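Local coordinates for chorismate mutase (Paraburkholderia phymatum, PDB 5TS9), which probably catalyses the rearrangement of chorismate to prephenate, the first step from chorismate toward phenylalanine and tyrosine, at residues S35-G40 against A87-W92. Numbering follows the deposited sequence.
Sequences SKWDTG and ALLNNW
Trp37 meets Leu89 and Trp92 in an apolar helix-helix contact of the all-helical type II chorismate mutase fold. It joins the C-terminal end of helix 16-39 to helix 67-95, near that helix's own C-terminal end. Trp37 lies closest to Leu89 along the backbones, with their CA atoms 6.8 Å apart. Its indole makes most of the contact from the 35-40 side. CG stands anti to the backbone N (chi1 171°), which carries the ring across to the other helix.

The two indoles form a T-shaped pair. The edge of Trp92 is turned toward the face of Trp37, with the planes at 89°. The centroid of the Trp37 six-membered ring is 5.9 Å from that of the Trp92 five-membered ring. At the junction Trp37 CE3 sits at the rim of Trp92, near its plane, 4.0 Å from Trp92 CE3. Leu89 touches the stem of Trp37: its methyl CD2 lies 3.8 Å from Trp37 CB.

Ala98 touches both tryptophans, Ala33 and Leu34 of helix 16-39 pack on Trp92, and Val43 packs on Leu89. Polar links flank it: Lys36 NZ bonds to Gln85 OE1 and Val43 O, and Asp38 makes a salt bridge to Arg103. On helix 67-95, Asn90 ND2 is hydrogen-bonded to Asp163 OD1 of the second subunit, so this helix also takes part in the dimer interface.

Helix 16-39 ends just past the contact, where Gly40 adopts positive phi. The outer end of the Trp37 ring reaches the backbone of Trp92, with CH2 3.6 Å from Trp92 O. The tightest touch is beside it: Trp37 CZ3 lies 3.4 Å from Trp92 CB.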
ATOM      1  N   SER A  35      -3.387 -16.903   8.530  1.00 24.81           N
ATOM      2  CA  SER A  35      -4.701 -17.514   8.419  1.00 22.58           C
ATOM      3  C   SER A  35      -5.115 -17.657   6.964  1.00 21.44           C
ATOM      4  O   SER A  35      -5.690 -18.677   6.567  1.00 21.04           O
ATOM      5  CB  SER A  35      -5.726 -16.680   9.182  1.00 28.14           C
ATOM      6  OG  SER A  35      -7.037 -17.154   8.907  1.00 29.90           O
ATOM      7  N   LYS A  36      -4.852 -16.635   6.154  1.00 24.60           N
ATOM      8  CA  LYS A  36      -5.222 -16.700   4.747  1.00 18.17           C
ATOM      9  C   LYS A  36      -4.324 -17.666   3.982  1.00 20.27           C
ATOM     10  O   LYS A  36      -4.770 -18.277   3.011  1.00 20.97           O
ATOM     11  CB  LYS A  36      -5.189 -15.301   4.137  1.00 21.70           C
ATOM     12  CG  LYS A  36      -6.367 -14.455   4.633  1.00 20.94           C
ATOM     13  CD  LYS A  36      -6.363 -13.061   4.059  1.00 21.83           C
ATOM     14  CE  LYS A  36      -7.573 -12.258   4.576  1.00 23.47           C
ATOM     15  NZ  LYS A  36      -7.285 -10.769   4.446  1.00 25.05           N
ATOM     16  N   TRP A  37      -3.078 -17.839   4.424  1.00 17.99           N
ATOM     17  CA  TRP A  37      -2.223 -18.881   3.872  1.00 18.43           C
ATOM     18  C   TRP A  37      -2.797 -20.271   4.157  1.00 19.96           C
ATOM     19  O   TRP A  37      -2.802 -21.140   3.277  1.00 26.47           O
ATOM     20  CB  TRP A  37      -0.802 -18.743   4.447  1.00 17.98           C
ATOM     21  CG  TRP A  37       0.146 -19.903   4.109  1.00 20.34           C
ATOM     22  CD1 TRP A  37       0.314 -21.074   4.809  1.00 25.79           C
ATOM     23  CD2 TRP A  37       1.047 -19.970   2.998  1.00 25.15           C
ATOM     24  NE1 TRP A  37       1.261 -21.865   4.187  1.00 25.16           N
ATOM     25  CE2 TRP A  37       1.720 -21.209   3.072  1.00 28.58           C
ATOM     26  CE3 TRP A  37       1.342 -19.100   1.936  1.00 19.50           C
ATOM     27  CZ2 TRP A  37       2.684 -21.595   2.134  1.00 29.85           C
ATOM     28  CZ3 TRP A  37       2.301 -19.484   1.012  1.00 20.93           C
ATOM     29  CH2 TRP A  37       2.954 -20.726   1.112  1.00 24.00           C
ATOM     30  N   ASP A  38      -3.306 -20.490   5.373  1.00 20.65           N
ATOM     31  CA  ASP A  38      -3.897 -21.781   5.726  1.00 26.26           C
ATOM     32  C   ASP A  38      -5.186 -22.038   4.947  1.00 32.25           C
ATOM     33  O   ASP A  38      -5.398 -23.139   4.431  1.00 34.84           O
ATOM     34  CB  ASP A  38      -4.169 -21.842   7.231  1.00 23.43           C
ATOM     35  CG  ASP A  38      -2.892 -21.804   8.074  1.00 26.79           C
ATOM     36  OD1 ASP A  38      -1.788 -21.947   7.500  1.00 31.47           O
ATOM     37  OD2 ASP A  38      -2.991 -21.612   9.311  1.00 29.36           O
ATOM     38  N   THR A  39      -6.067 -21.034   4.849  1.00 28.70           N
ATOM     39  CA  THR A  39      -7.413 -21.262   4.323  1.00 31.89           C
ATOM     40  C   THR A  39      -7.536 -20.975   2.836  1.00 34.78           C
ATOM     41  O   THR A  39      -8.498 -21.433   2.212  1.00 35.41           O
ATOM     42  CB  THR A  39      -8.440 -20.387   5.056  1.00 30.34           C
ATOM     43  OG1 THR A  39      -8.170 -19.011   4.767  1.00 33.83           O
ATOM     44  CG2 THR A  39      -8.379 -20.594   6.547  1.00 30.90           C
ATOM     45  N   GLY A  40      -6.601 -20.224   2.261  1.00 29.59           N
ATOM     46  CA  GLY A  40      -6.718 -19.818   0.882  1.00 26.17           C
ATOM     47  C   GLY A  40      -7.644 -18.649   0.640  1.00 27.18           C
ATOM     48  O   GLY A  40      -7.895 -18.311  -0.519  1.00 26.46           O
ATOM     49  N   ALA A  87       2.584  -8.908   0.562  1.00 12.22           N
ATOM     50  CA  ALA A  87       4.026  -9.135   0.463  1.00 16.38           C
ATOM     51  C   ALA A  87       4.431 -10.414   1.183  1.00 16.35           C
ATOM     52  O   ALA A  87       5.224 -11.209   0.661  1.00 12.67           O
ATOM     53  CB  ALA A  87       4.795  -7.943   1.032  1.00 17.45           C
ATOM     54  N   LEU A  88       3.898 -10.620   2.385  1.00 12.33           N
ATOM     55  CA  LEU A  88       4.196 -11.835   3.141  1.00 14.16           C
ATOM     56  C   LEU A  88       3.738 -13.067   2.381  1.00 14.38           C
ATOM     57  O   LEU A  88       4.474 -14.051   2.273  1.00 20.89           O
ATOM     58  CB  LEU A  88       3.521 -11.788   4.511  1.00 14.11           C
ATOM     59  CG  LEU A  88       4.040 -10.798   5.551  1.00 14.79           C
ATOM     60  CD1 LEU A  88       3.195 -10.945   6.797  1.00 17.09           C
ATOM     61  CD2 LEU A  88       5.513 -11.117   5.880  1.00 16.13           C
ATOM     62  N   LEU A  89       2.497 -13.048   1.878  1.00 20.15           N
ATOM     63  CA  LEU A  89       1.973 -14.224   1.192  1.00 13.95           C
ATOM     64  C   LEU A  89       2.817 -14.569  -0.017  1.00 18.73           C
ATOM     65  O   LEU A  89       3.093 -15.745  -0.275  1.00 16.85           O
ATOM     66  CB  LEU A  89       0.526 -13.987   0.779  1.00 15.33           C
ATOM     67  CG  LEU A  89      -0.449 -14.091   1.937  1.00 14.25           C
ATOM     68  CD1 LEU A  89      -1.756 -13.519   1.502  1.00 20.03           C
ATOM     69  CD2 LEU A  89      -0.595 -15.575   2.417  1.00 15.24           C
ATOM     70  N   ASN A  90       3.253 -13.556  -0.775  1.00 13.60           N
ATOM     71  CA  ASN A  90       4.069 -13.885  -1.939  1.00 14.06           C
ATOM     72  C   ASN A  90       5.479 -14.271  -1.535  1.00 14.23           C
ATOM     73  O   ASN A  90       6.101 -15.088  -2.222  1.00 14.87           O
ATOM     74  CB  ASN A  90       4.087 -12.731  -2.946  1.00 15.32           C
ATOM     75  CG  ASN A  90       3.039 -12.906  -4.050  1.00 19.43           C
ATOM     76  OD1 ASN A  90       2.276 -13.875  -4.038  1.00 22.01           O
ATOM     77  ND2 ASN A  90       3.008 -11.973  -5.019  1.00 15.55           N
ATOM     78  N   ASN A  91       6.002 -13.702  -0.441  1.00 13.95           N
ATOM     79  CA  ASN A  91       7.277 -14.182   0.087  1.00 14.49           C
ATOM     80  C   ASN A  91       7.185 -15.663   0.416  1.00 15.31           C
ATOM     81  O   ASN A  91       8.069 -16.444   0.059  1.00 16.05           O
ATOM     82  CB  ASN A  91       7.688 -13.400   1.340  1.00 16.55           C
ATOM     83  CG  ASN A  91       8.177 -12.010   1.015  1.00 19.52           C
ATOM     84  OD1 ASN A  91       8.335 -11.682  -0.150  1.00 14.33           O
ATOM     85  ND2 ASN A  91       8.419 -11.191   2.039  1.00 15.58           N
ATOM     86  N   TRP A  92       6.115 -16.060   1.095  1.00 15.32           N
ATOM     87  CA  TRP A  92       5.936 -17.470   1.459  1.00 16.27           C
ATOM     88  C   TRP A  92       5.695 -18.326   0.229  1.00 16.82           C
ATOM     89  O   TRP A  92       6.212 -19.447   0.133  1.00 19.51           O
ATOM     90  CB  TRP A  92       4.772 -17.600   2.436  1.00 16.29           C
ATOM     91  CG  TRP A  92       5.004 -16.820   3.676  1.00 15.92           C
ATOM     92  CD1 TRP A  92       6.218 -16.404   4.172  1.00 15.92           C
ATOM     93  CD2 TRP A  92       4.007 -16.341   4.586  1.00 15.66           C
ATOM     94  NE1 TRP A  92       6.028 -15.689   5.346  1.00 15.75           N
ATOM     95  CE2 TRP A  92       4.680 -15.640   5.616  1.00 15.48           C
ATOM     96  CE3 TRP A  92       2.614 -16.432   4.627  1.00 18.68           C
ATOM     97  CZ2 TRP A  92       3.998 -15.033   6.685  1.00 15.32           C
ATOM     98  CZ3 TRP A  92       1.933 -15.836   5.686  1.00 15.57           C
ATOM     99  CH2 TRP A  92       2.630 -15.138   6.701  1.00 15.35           C
TER